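Local coordinates for protein O-methyltransferase family 2 (Planctopirus limnophila, PDB 5I2H) that probably transfers methyl groups from S-adenosyl-L-methionine to oxygen atoms of its substrates, works as a dimer, and binds the flavone apigenin in the crystal, at residues I45-P50 / L93-L98; P185-K190 / L291-R296; R198-V203 / I209-V214. All coordinates share one frame; numbering follows the deposited sequence.

Contact 1: I45-P50 / L93-L98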
ATOM      1  N   ILE A  45      -1.006 -22.142  10.307  1.00 18.74           N
ATOM      2  CA  ILE A  45      -1.099 -22.465  11.727  1.00 18.05           C
ATOM      3  C   ILE A  45      -2.519 -22.237  12.238  1.00 18.53           C
ATOM      4  O   ILE A  45      -3.128 -23.120  12.854  1.00 18.57           O
ATOM      5  CB  ILE A  45      -0.068 -21.655  12.524  1.00 18.49           C
ATOM      6  CG1 ILE A  45       1.334 -22.180  12.214  1.00 20.03           C
ATOM      7  CG2 ILE A  45      -0.392 -21.702  14.018  1.00 18.27           C
ATOM      8  CD1 ILE A  45       2.451 -21.323  12.770  1.00 20.76           C
ATOM      9  N   LEU A  46      -3.085 -21.061  11.965  1.00 17.01           N
ATOM     10  CA  LEU A  46      -4.387 -20.762  12.542  1.00 17.86           C
ATOM     11  C   LEU A  46      -5.509 -21.547  11.874  1.00 20.25           C
ATOM     12  O   LEU A  46      -6.569 -21.750  12.489  1.00 22.64           O
ATOM     13  CB  LEU A  46      -4.640 -19.255  12.477  1.00 17.12           C
ATOM     14  CG  LEU A  46      -3.919 -18.456  13.576  1.00 19.18           C
ATOM     15  CD1 LEU A  46      -3.987 -16.984  13.240  1.00 19.86           C
ATOM     16  CD2 LEU A  46      -4.545 -18.678  14.942  1.00 18.80           C
ATOM     17  N   ASN A  47      -5.283 -22.030  10.649  1.00 18.51           N
ATOM     18  CA  ASN A  47      -6.269 -22.883   9.997  1.00 20.79           C
ATOM     19  C   ASN A  47      -6.568 -24.135  10.804  1.00 20.41           C
ATOM     20  O   ASN A  47      -7.686 -24.663  10.743  1.00 20.91           O
ATOM     21  CB  ASN A  47      -5.786 -23.294   8.622  1.00 23.32           C
ATOM     22  CG  ASN A  47      -6.780 -24.167   7.922  1.00 26.97           C
ATOM     23  OD1 ASN A  47      -6.472 -25.313   7.555  1.00 30.86           O
ATOM     24  ND2 ASN A  47      -8.015 -23.672   7.791  1.00 28.13           N
ATOM     25  N   GLU A  48      -5.577 -24.642  11.534  1.00 19.93           N
ATOM     26  CA  GLU A  48      -5.793 -25.815  12.365  1.00 24.08           C
ATOM     27  C   GLU A  48      -6.853 -25.572  13.416  1.00 24.70           C
ATOM     28  O   GLU A  48      -7.660 -26.461  13.708  1.00 28.35           O
ATOM     29  CB  GLU A  48      -4.506 -26.206  13.070  1.00 25.98           C
ATOM     30  CG  GLU A  48      -3.355 -26.451  12.175  1.00 30.55           C
ATOM     31  CD  GLU A  48      -2.268 -27.224  12.908  1.00 36.59           C
ATOM     32  OE1 GLU A  48      -2.634 -28.028  13.798  1.00 37.55           O
ATOM     33  OE2 GLU A  48      -1.072 -27.009  12.610  1.00 40.42           O
ATOM     34  N   SER A  49      -6.827 -24.398  14.038  1.00 22.13           N
ATOM     35  CA  SER A  49      -7.659 -24.101  15.188  1.00 23.45           C
ATOM     36  C   SER A  49      -7.435 -22.658  15.621  1.00 23.31           C
ATOM     37  O   SER A  49      -6.311 -22.146  15.530  1.00 24.23           O
ATOM     38  CB  SER A  49      -7.342 -25.058  16.338  1.00 27.26           C
ATOM     39  OG  SER A  49      -7.475 -24.387  17.559  1.00 29.47           O
ATOM     40  N   PRO A  50      -8.472 -21.972  16.096  1.00 21.54           N
ATOM     41  CA  PRO A  50      -8.257 -20.653  16.695  1.00 20.82           C
ATOM     42  C   PRO A  50      -7.312 -20.763  17.888  1.00 18.12           C
ATOM     43  O   PRO A  50      -7.262 -21.786  18.569  1.00 21.29           O
ATOM     44  CB  PRO A  50      -9.665 -20.212  17.122  1.00 21.57           C
ATOM     45  CG  PRO A  50     -10.601 -21.121  16.461  1.00 22.58           C
ATOM     46  CD  PRO A  50      -9.880 -22.388  16.134  1.00 21.01           C
ATOM     47  N   LEU A  93     -12.023 -15.363   4.026  1.00 13.08           N
ATOM     48  CA  LEU A  93     -11.141 -14.853   2.989  1.00 13.03           C
ATOM     49  C   LEU A  93      -9.727 -15.422   3.130  1.00 12.19           C
ATOM     50  O   LEU A  93      -9.145 -15.888   2.150  1.00 11.84           O
ATOM     51  CB  LEU A  93     -11.138 -13.330   3.036  1.00 13.27           C
ATOM     52  CG  LEU A  93     -10.326 -12.583   1.996  1.00 15.53           C
ATOM     53  CD1 LEU A  93     -11.027 -12.736   0.655  1.00 16.04           C
ATOM     54  CD2 LEU A  93     -10.185 -11.098   2.404  1.00 15.53           C
ATOM     55  N   ALA A  94      -9.180 -15.440   4.355  1.00 10.40           N
ATOM     56  CA  ALA A  94      -7.847 -16.012   4.580  1.00 10.05           C
ATOM     57  C   ALA A  94      -7.883 -17.528   4.446  1.00 11.12           C
ATOM     58  O   ALA A  94      -6.962 -18.139   3.885  1.00 11.24           O
ATOM     59  CB  ALA A  94      -7.311 -15.641   5.979  1.00 10.01           C
ATOM     60  N   ARG A  95      -8.942 -18.157   4.963  1.00 12.99           N
ATOM     61  CA  ARG A  95      -8.995 -19.615   4.932  1.00 13.88           C
ATOM     62  C   ARG A  95      -9.022 -20.131   3.493  1.00 12.40           C
ATOM     63  O   ARG A  95      -8.405 -21.165   3.172  1.00 14.67           O
ATOM     64  CB  ARG A  95     -10.203 -20.105   5.726  1.00 15.62           C
ATOM     65  CG  ARG A  95     -10.126 -21.604   6.087  1.00 16.85           C
ATOM     66  CD  ARG A  95     -11.276 -22.094   6.964  1.00 19.28           C
ATOM     67  NE  ARG A  95     -11.587 -21.220   8.111  1.00 21.77           N
ATOM     68  CZ  ARG A  95     -11.066 -21.315   9.343  1.00 24.81           C
ATOM     69  NH1 ARG A  95     -10.111 -22.195   9.619  1.00 24.64           N
ATOM     70  NH2 ARG A  95     -11.473 -20.464  10.295  1.00 27.20           N
ATOM     71  N   ASN A  96      -9.730 -19.423   2.610  1.00 10.28           N
ATOM     72  CA  ASN A  96      -9.860 -19.868   1.226  1.00  9.30           C
ATOM     73  C   ASN A  96      -8.660 -19.498   0.373  1.00 10.25           C
ATOM     74  O   ASN A  96      -8.386 -20.177  -0.622  1.00 12.25           O
ATOM     75  CB  ASN A  96     -11.125 -19.273   0.599  1.00 11.63           C
ATOM     76  CG  ASN A  96     -12.378 -19.802   1.264  1.00 14.28           C
ATOM     77  OD1 ASN A  96     -12.380 -20.929   1.731  1.00 18.73           O
ATOM     78  ND2 ASN A  96     -13.431 -18.990   1.333  1.00 12.03           N
ATOM     79  N   HIS A  97      -7.964 -18.416   0.698  1.00 10.01           N
ATOM     80  CA  HIS A  97      -6.978 -17.902  -0.238  1.00  9.01           C
ATOM     81  C   HIS A  97      -5.555 -17.838   0.297  1.00 10.58           C
ATOM     82  O   HIS A  97      -4.639 -17.616  -0.496  1.00 11.87           O
ATOM     83  CB  HIS A  97      -7.426 -16.519  -0.741  1.00  9.32           C
ATOM     84  CG  HIS A  97      -8.815 -16.546  -1.290  1.00  9.54           C
ATOM     85  ND1 HIS A  97      -9.161 -17.333  -2.366  1.00  9.17           N
ATOM     86  CD2 HIS A  97      -9.949 -15.906  -0.906  1.00 10.16           C
ATOM     87  CE1 HIS A  97     -10.455 -17.184  -2.613  1.00  9.66           C
ATOM     88  NE2 HIS A  97     -10.956 -16.327  -1.742  1.00 10.20           N
ATOM     89  N   LEU A  98      -5.329 -18.009   1.595  1.00 10.63           N
ATOM     90  CA  LEU A  98      -3.969 -17.910   2.117  1.00 11.95           C
ATOM     91  C   LEU A  98      -3.512 -19.171   2.845  1.00 14.04           C
ATOM     92  O   LEU A  98      -2.414 -19.183   3.403  1.00 16.68           O
ATOM     93  CB  LEU A  98      -3.836 -16.667   3.021  1.00 11.69           C
ATOM     94  CG  LEU A  98      -4.075 -15.372   2.192  1.00 11.07           C
ATOM     95  CD1 LEU A  98      -4.286 -14.013   3.027  1.00  7.88           C
ATOM     96  CD2 LEU A  98      -2.985 -15.173   1.142  1.00 12.96           C
TER
HETATM   97  O   HOH W   1      -9.343 -22.110  12.559  1.00 20.09           O
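In the dimerisation domain, which belongs to the helix-turn-helix clan, helix 42-48 meets helix 92-97 through one pair of side chains, N47 and R95, whose CA atoms lie 6.6 Å apart. The R95 chain starts with CG anti to the backbone N (chi1 -164°) and bends at its third torsion, which carries the guanidinium over to helix 42-48. There the N47 side chain crosses it at about a right angle, its amide plane turned 48° from that of the guanidinium. The end of the N47 amide lies at the guanidinium edge, but which way round the amide sits is doubtful. The firmer link runs through water 1: NH1 of R95 donates to it at 3.0 Å, near the plane of the group, and the water donates in turn to L46 O at 2.8 Å. Its other terminal nitrogen, NH2, forms a salt bridge with D89 of strand 88-90, while H97 bonds T15 of the second subunit. With 105 Å² buried, the contact is small and polar: the charge of R95 is paired with D89 and reaches the L46 carbonyl only through a water, whose polarisation by the cation would probably strengthen that relay.

Contact 2: P185-K190 / L291-R296; sequences PGKILK and LPEGGR
K187 reaches across to the turn P292-G295 and gives its ammonium to the backbone: NZ donates to E293 O at 2.7 Å. The bond meets the carbonyl at a C=O...N angle of 119° and from above its plane, 36° out, so it does not follow a lone pair. The turn is of type II, closed by G295 N to P292 O at 2.7 Å. E293 O belongs to the central peptide of this turn and takes no part in the closing bond; the lysine supplies its donor. G294, with a positive phi (84°), stands where a side chain would be jammed against the preceding carbonyl. Beyond CG the K187 chain runs extended, and its methylenes slide past the proline ring in the opposite direction, CD lying 3.8 Å from P292 CB. NZ also comes within 3.4 Å of E293 CB, whereas E293 OE1, 4.4 Å from NZ, stays beyond a salt bridge. Several other polar groups of the backbone have partners: K187 N bonds D264 OD1, L291 O bonds K363 NZ, and G294 O probably bonds R198 NH2. Both segments are loops leading into strands of the methyltransferase sheet, 199-203 and 296-301. Here at the surface a charged side chain ties them through a main-chain oxygen, so the specific bond depends on the shape of the turn, while the glutamate probably adds only a diffuse electrostatic attraction.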
ATOM      1  N   PRO A 185      -6.843  29.167  34.496  1.00 20.08           N
ATOM      2  CA  PRO A 185      -5.723  30.100  34.665  1.00 18.81           C
ATOM      3  C   PRO A 185      -4.500  29.337  35.145  1.00 19.25           C
ATOM      4  O   PRO A 185      -4.608  28.415  35.959  1.00 21.38           O
ATOM      5  CB  PRO A 185      -6.224  31.086  35.721  1.00 20.38           C
ATOM      6  CG  PRO A 185      -7.721  30.980  35.663  1.00 19.88           C
ATOM      7  CD  PRO A 185      -8.033  29.566  35.280  1.00 19.40           C
ATOM      8  N   GLY A 186      -3.331  29.693  34.593  1.00 19.80           N
ATOM      9  CA  GLY A 186      -2.116  28.978  34.928  1.00 19.64           C
ATOM     10  C   GLY A 186      -1.646  29.263  36.344  1.00 19.70           C
ATOM     11  O   GLY A 186      -1.982  30.275  36.960  1.00 21.28           O
ATOM     12  N   LYS A 187      -0.826  28.349  36.859  1.00 19.13           N
ATOM     13  CA  LYS A 187      -0.308  28.439  38.212  1.00 20.19           C
ATOM     14  C   LYS A 187       1.183  28.715  38.266  1.00 21.08           C
ATOM     15  O   LYS A 187       1.719  28.885  39.362  1.00 23.61           O
ATOM     16  CB  LYS A 187      -0.588  27.133  38.960  1.00 22.97           C
ATOM     17  CG  LYS A 187      -2.060  26.875  39.209  1.00 26.94           C
ATOM     18  CD  LYS A 187      -2.199  25.638  40.069  1.00 32.44           C
ATOM     19  CE  LYS A 187      -3.608  25.449  40.609  1.00 34.26           C
ATOM     20  NZ  LYS A 187      -3.663  24.226  41.479  1.00 33.99           N
ATOM     21  N   ILE A 188       1.869  28.711  37.128  1.00 20.61           N
ATOM     22  CA  ILE A 188       3.312  28.909  37.100  1.00 23.99           C
ATOM     23  C   ILE A 188       3.668  30.385  36.909  1.00 24.82           C
ATOM     24  O   ILE A 188       4.525  30.917  37.618  1.00 26.77           O
ATOM     25  CB  ILE A 188       3.962  28.022  36.006  1.00 25.13           C
ATOM     26  CG1 ILE A 188       3.484  26.544  36.070  1.00 22.80           C
ATOM     27  CG2 ILE A 188       5.481  28.123  36.091  1.00 25.70           C
ATOM     28  CD1 ILE A 188       3.789  25.787  37.369  1.00 21.86           C
ATOM     29  N   LEU A 189       3.026  31.076  35.961  1.00 25.70           N
ATOM     30  CA  LEU A 189       3.279  32.499  35.734  1.00 28.64           C
ATOM     31  C   LEU A 189       2.467  33.337  36.718  1.00 36.38           C
ATOM     32  O   LEU A 189       1.280  33.076  36.938  1.00 37.53           O
ATOM     33  CB  LEU A 189       2.889  32.912  34.321  1.00 27.54           C
ATOM     34  CG  LEU A 189       3.462  32.092  33.174  1.00 26.62           C
ATOM     35  CD1 LEU A 189       2.797  32.497  31.864  1.00 28.45           C
ATOM     36  CD2 LEU A 189       4.976  32.252  33.099  1.00 27.41           C
ATOM     37  N   LYS A 190       3.085  34.376  37.272  1.00 42.39           N
ATOM     38  CA  LYS A 190       2.389  35.175  38.294  1.00 46.39           C
ATOM     39  C   LYS A 190       1.714  36.420  37.714  1.00 49.06           C
ATOM     40  O   LYS A 190       2.198  37.013  36.744  1.00 50.48           O
ATOM     41  CB  LYS A 190       3.360  35.582  39.403  1.00 46.78           C
ATOM     42  N   LEU A 291       3.065  17.970  37.693  1.00 13.02           N
ATOM     43  CA  LEU A 291       1.966  18.865  37.350  1.00 12.04           C
ATOM     44  C   LEU A 291       1.359  19.493  38.602  1.00 13.34           C
ATOM     45  O   LEU A 291       1.185  18.817  39.626  1.00 13.93           O
ATOM     46  CB  LEU A 291       0.882  18.108  36.593  1.00 12.65           C
ATOM     47  CG  LEU A 291       1.211  17.752  35.148  1.00 13.94           C
ATOM     48  CD1 LEU A 291       0.079  16.877  34.590  1.00 15.67           C
ATOM     49  CD2 LEU A 291       1.400  19.071  34.348  1.00 15.40           C
ATOM     50  N   PRO A 292       0.996  20.770  38.544  1.00 13.45           N
ATOM     51  CA  PRO A 292       0.185  21.354  39.613  1.00 15.42           C
ATOM     52  C   PRO A 292      -1.244  20.845  39.518  1.00 16.65           C
ATOM     53  O   PRO A 292      -1.671  20.317  38.504  1.00 15.37           O
ATOM     54  CB  PRO A 292       0.253  22.850  39.313  1.00 17.41           C
ATOM     55  CG  PRO A 292       0.271  22.887  37.807  1.00 17.04           C
ATOM     56  CD  PRO A 292       1.150  21.695  37.402  1.00 13.88           C
ATOM     57  N   GLU A 293      -2.003  21.021  40.591  1.00 19.84           N
ATOM     58  CA  GLU A 293      -3.415  20.650  40.512  1.00 22.41           C
ATOM     59  C   GLU A 293      -4.067  21.472  39.399  1.00 21.15           C
ATOM     60  O   GLU A 293      -3.814  22.670  39.273  1.00 22.55           O
ATOM     61  CB  GLU A 293      -4.109  20.881  41.849  1.00 26.28           C
ATOM     62  CG  GLU A 293      -5.409  20.104  42.036  1.00 27.55           C
ATOM     63  CD  GLU A 293      -6.196  20.603  43.254  1.00 33.39           C
ATOM     64  OE1 GLU A 293      -6.799  21.697  43.157  1.00 37.54           O
ATOM     65  OE2 GLU A 293      -6.187  19.923  44.305  1.00 34.27           O
ATOM     66  N   GLY A 294      -4.833  20.807  38.535  1.00 19.94           N
ATOM     67  CA  GLY A 294      -5.381  21.464  37.371  1.00 17.98           C
ATOM     68  C   GLY A 294      -4.434  21.514  36.194  1.00 13.43           C
ATOM     69  O   GLY A 294      -4.833  21.969  35.102  1.00 15.07           O
ATOM     70  N   GLY A 295      -3.194  21.065  36.370  1.00 12.37           N
ATOM     71  CA  GLY A 295      -2.347  20.819  35.221  1.00 12.05           C
ATOM     72  C   GLY A 295      -2.938  19.748  34.317  1.00 10.86           C
ATOM     73  O   GLY A 295      -3.777  18.942  34.720  1.00 11.49           O
ATOM     74  N   ARG A 296      -2.505  19.743  33.066  1.00  9.91           N
ATOM     75  CA  ARG A 296      -2.985  18.775  32.085  1.00 10.13           C
ATOM     76  C   ARG A 296      -1.845  17.994  31.466  1.00 10.10           C
ATOM     77  O   ARG A 296      -0.783  18.548  31.174  1.00 11.37           O
ATOM     78  CB  ARG A 296      -3.789  19.462  30.969  1.00  9.16           C
ATOM     79  CG  ARG A 296      -5.007  20.208  31.560  1.00 10.99           C
ATOM     80  CD  ARG A 296      -5.815  20.911  30.475  1.00 12.23           C
ATOM     81  NE  ARG A 296      -5.051  21.952  29.756  1.00 13.00           N
ATOM     82  CZ  ARG A 296      -5.559  22.703  28.784  1.00 12.22           C
ATOM     83  NH1 ARG A 296      -6.822  22.514  28.410  1.00 14.33           N
ATOM     84  NH2 ARG A 296      -4.813  23.634  28.191  1.00 14.35           N
TER

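Contact 3: R198-V203 / I209-V214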
ATOM      1  N   ARG A 198      -0.902  30.036  30.607  1.00 16.16           N
ATOM      2  CA  ARG A 198      -0.363  28.737  30.974  1.00 13.01           C
ATOM      3  C   ARG A 198       1.025  28.562  30.387  1.00 12.28           C
ATOM      4  O   ARG A 198       1.370  29.190  29.386  1.00 12.97           O
ATOM      5  CB  ARG A 198      -1.268  27.600  30.506  1.00 13.03           C
ATOM      6  CG  ARG A 198      -2.694  27.727  31.142  1.00 14.01           C
ATOM      7  CD  ARG A 198      -3.666  26.634  30.718  1.00 14.32           C
ATOM      8  NE  ARG A 198      -3.350  25.285  31.189  1.00 15.07           N
ATOM      9  CZ  ARG A 198      -3.588  24.850  32.423  1.00 16.56           C
ATOM     10  NH1 ARG A 198      -4.117  25.673  33.330  1.00 17.27           N
ATOM     11  NH2 ARG A 198      -3.276  23.605  32.763  1.00 16.11           N
ATOM     12  N   VAL A 199       1.823  27.730  31.051  1.00 11.36           N
ATOM     13  CA  VAL A 199       3.120  27.291  30.548  1.00 10.35           C
ATOM     14  C   VAL A 199       2.927  25.915  29.937  1.00 10.22           C
ATOM     15  O   VAL A 199       2.501  24.981  30.625  1.00 11.54           O
ATOM     16  CB  VAL A 199       4.177  27.276  31.660  1.00 11.48           C
ATOM     17  CG1 VAL A 199       5.491  26.686  31.149  1.00 12.97           C
ATOM     18  CG2 VAL A 199       4.379  28.710  32.208  1.00 11.72           C
ATOM     19  N   LEU A 200       3.209  25.797  28.639  1.00  9.18           N
ATOM     20  CA  LEU A 200       3.084  24.546  27.905  1.00  7.98           C
ATOM     21  C   LEU A 200       4.484  23.983  27.697  1.00  8.87           C
ATOM     22  O   LEU A 200       5.326  24.630  27.055  1.00 10.65           O
ATOM     23  CB  LEU A 200       2.400  24.787  26.561  1.00  8.35           C
ATOM     24  CG  LEU A 200       2.397  23.612  25.568  1.00 10.02           C
ATOM     25  CD1 LEU A 200       1.701  22.375  26.183  1.00 10.35           C
ATOM     26  CD2 LEU A 200       1.739  24.007  24.230  1.00 10.75           C
ATOM     27  N   LEU A 201       4.738  22.809  28.267  1.00  8.48           N
ATOM     28  CA  LEU A 201       5.994  22.072  28.107  1.00  8.66           C
ATOM     29  C   LEU A 201       5.813  20.955  27.094  1.00  8.42           C
ATOM     30  O   LEU A 201       4.939  20.094  27.258  1.00 10.06           O
ATOM     31  CB  LEU A 201       6.446  21.466  29.445  1.00 10.07           C
ATOM     32  CG  LEU A 201       7.596  20.446  29.436  1.00  9.77           C
ATOM     33  CD1 LEU A 201       8.914  21.061  28.950  1.00  9.90           C
ATOM     34  CD2 LEU A 201       7.770  19.797  30.837  1.00 11.72           C
ATOM     35  N   ASP A 202       6.676  20.929  26.092  1.00  8.82           N
ATOM     36  CA  ASP A 202       6.564  20.037  24.934  1.00  9.26           C
ATOM     37  C   ASP A 202       7.745  19.088  25.063  1.00 10.05           C
ATOM     38  O   ASP A 202       8.883  19.479  24.798  1.00 11.80           O
ATOM     39  CB  ASP A 202       6.600  20.895  23.667  1.00 11.09           C
ATOM     40  CG  ASP A 202       6.194  20.170  22.421  1.00 15.86           C
ATOM     41  OD1 ASP A 202       6.274  18.932  22.391  1.00 19.11           O
ATOM     42  OD2 ASP A 202       5.829  20.877  21.426  1.00 17.80           O
ATOM     43  N   VAL A 203       7.489  17.866  25.527  1.00  8.98           N
ATOM     44  CA  VAL A 203       8.551  16.903  25.810  1.00 11.45           C
ATOM     45  C   VAL A 203       8.833  16.084  24.561  1.00 10.33           C
ATOM     46  O   VAL A 203       7.921  15.453  24.006  1.00 10.00           O
ATOM     47  CB  VAL A 203       8.172  16.007  27.003  1.00 12.53           C
ATOM     48  CG1 VAL A 203       9.243  14.866  27.226  1.00 12.10           C
ATOM     49  CG2 VAL A 203       8.062  16.881  28.260  1.00 15.11           C
ATOM     50  N   ILE A 209       6.746  22.702  16.836  1.00  8.28           N
ATOM     51  CA  ILE A 209       5.767  23.410  16.014  1.00  7.42           C
ATOM     52  C   ILE A 209       4.402  23.428  16.686  1.00  8.95           C
ATOM     53  O   ILE A 209       3.672  24.429  16.593  1.00  9.31           O
ATOM     54  CB  ILE A 209       5.725  22.768  14.622  1.00  7.90           C
ATOM     55  CG1 ILE A 209       6.999  23.170  13.853  1.00 11.13           C
ATOM     56  CG2 ILE A 209       4.490  23.197  13.827  1.00  9.74           C
ATOM     57  CD1 ILE A 209       7.236  22.296  12.624  1.00 13.19           C
ATOM     58  N   TYR A 210       4.017  22.327  17.361  1.00  7.78           N
ATOM     59  CA  TYR A 210       2.711  22.331  18.015  1.00  8.38           C
ATOM     60  C   TYR A 210       2.642  23.412  19.081  1.00  7.64           C
ATOM     61  O   TYR A 210       1.613  24.088  19.225  1.00  8.67           O
ATOM     62  CB  TYR A 210       2.385  20.964  18.614  1.00  8.76           C
ATOM     63  CG  TYR A 210       2.142  19.918  17.538  1.00 10.58           C
ATOM     64  CD1 TYR A 210       0.890  19.752  16.964  1.00 14.55           C
ATOM     65  CD2 TYR A 210       3.172  19.093  17.088  1.00 14.59           C
ATOM     66  CE1 TYR A 210       0.675  18.805  15.967  1.00 14.25           C
ATOM     67  CE2 TYR A 210       2.961  18.137  16.094  1.00 14.36           C
ATOM     68  CZ  TYR A 210       1.705  17.990  15.547  1.00 15.37           C
ATOM     69  OH  TYR A 210       1.480  17.052  14.552  1.00 17.36           O
ATOM     70  N   THR A 211       3.725  23.563  19.856  1.00  7.72           N
ATOM     71  CA  THR A 211       3.770  24.600  20.883  1.00  8.40           C
ATOM     72  C   THR A 211       3.765  25.987  20.266  1.00  9.21           C
ATOM     73  O   THR A 211       3.074  26.880  20.772  1.00 10.18           O
ATOM     74  CB  THR A 211       4.997  24.401  21.762  1.00 11.97           C
ATOM     75  OG1 THR A 211       4.867  23.135  22.416  1.00 13.98           O
ATOM     76  CG2 THR A 211       5.110  25.496  22.822  1.00 11.23           C
HETATM   77  N   MSE A 212       4.509  26.188  19.165  1.00  8.71           N
HETATM   78  CA  MSE A 212       4.510  27.497  18.517  1.00  7.84           C
HETATM   79  C   MSE A 212       3.098  27.878  18.044  1.00  8.81           C
HETATM   80  O   MSE A 212       2.700  29.034  18.206  1.00 10.43           O
HETATM   81  CB  MSE A 212       5.499  27.544  17.357  1.00  8.78           C
HETATM   82  CG  MSE A 212       6.918  27.308  17.838  1.00 11.15           C
HETATM   83 SE   MSE A 212       8.029  26.982  16.304  0.79 13.58          SE
HETATM   84  CE  MSE A 212       9.470  26.137  17.344  1.00 15.59           C
ATOM     85  N   ALA A 213       2.335  26.929  17.482  1.00  8.88           N
ATOM     86  CA  ALA A 213       0.955  27.245  17.115  1.00  7.18           C
ATOM     87  C   ALA A 213       0.134  27.632  18.344  1.00  8.80           C
ATOM     88  O   ALA A 213      -0.613  28.622  18.320  1.00 10.37           O
ATOM     89  CB  ALA A 213       0.321  26.071  16.372  1.00  6.91           C
ATOM     90  N   VAL A 214       0.246  26.858  19.430  1.00  7.62           N
ATOM     91  CA  VAL A 214      -0.508  27.203  20.636  1.00  8.69           C
ATOM     92  C   VAL A 214      -0.133  28.603  21.113  1.00  8.83           C
ATOM     93  O   VAL A 214      -1.002  29.406  21.495  1.00 12.01           O
ATOM     94  CB  VAL A 214      -0.262  26.138  21.723  1.00 10.66           C
ATOM     95  CG1 VAL A 214      -0.808  26.598  23.082  1.00 11.63           C
ATOM     96  CG2 VAL A 214      -0.920  24.826  21.289  1.00 11.84           C
TER
HETATM   97  O   HOH W   2       5.768  20.211  18.916  1.00 16.23           O
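Two first torsions bring D202 and T211 together: D202 holds CG anti to its own nitrogen (chi1 -167°), swinging the carboxylate toward the helix, and T211 puts OG1 anti to the carbonyl carbon (chi1 -63°), facing the strand. OG1 then donates to D202 OD2 at 2.6 Å, arriving on the anti side of the carboxylate and 24° out of its plane. Water 2 lies 2.6 Å from D202 OD2 and accepts from Y210 N at 3.2 Å, so a backbone N-H of the first helical turn is linked to the acid; the positive end of the helix dipole would probably favour the negative charge there. With an alanine at D202, the T211 hydroxyl would probably lose its acceptor and water 2 its link to the carboxylate. Two residues earlier on the strand, L200 lays CD2 against T211 and V214, one helical turn apart, 3.7 Å from T211 OG1 and 3.8 Å from V214 CG1. All five touching residues are buried. The segment axes approach to 8.9 Å and run nearly antiparallel, as expected for the opening strand and helix of the beta-alpha-beta unit that continues into strand 222-227; in methyltransferases of this fold the connecting loop typically belongs to the S-adenosyl-L-methionine site. Strand 199-203 lies between 222-227 and 265-269, T211 also touches I225, and helix 154-179 packs against I209 and Y210.

Overall arrangement
Contact 3 is the buried one, joining a central strand of the methyltransferase sheet to its helix; contacts 1 and 2 lie at the surface, in the dimerisation and methyltransferase regions respectively, with centres 54 Å apart. Contact 3 is nested within the loop closed by contact 2, and the two touch, L189 packing on V199. Contact 1 lies on the opposite side of the chain's centre from both and touches neither. The chemistry follows the place: contacts 1 and 2 bring a cationic side chain to a main-chain carbonyl, through a water in the first and directly in the second, whereas contact 3 pairs a hydroxyl with a buried carboxylate beside apolar packing.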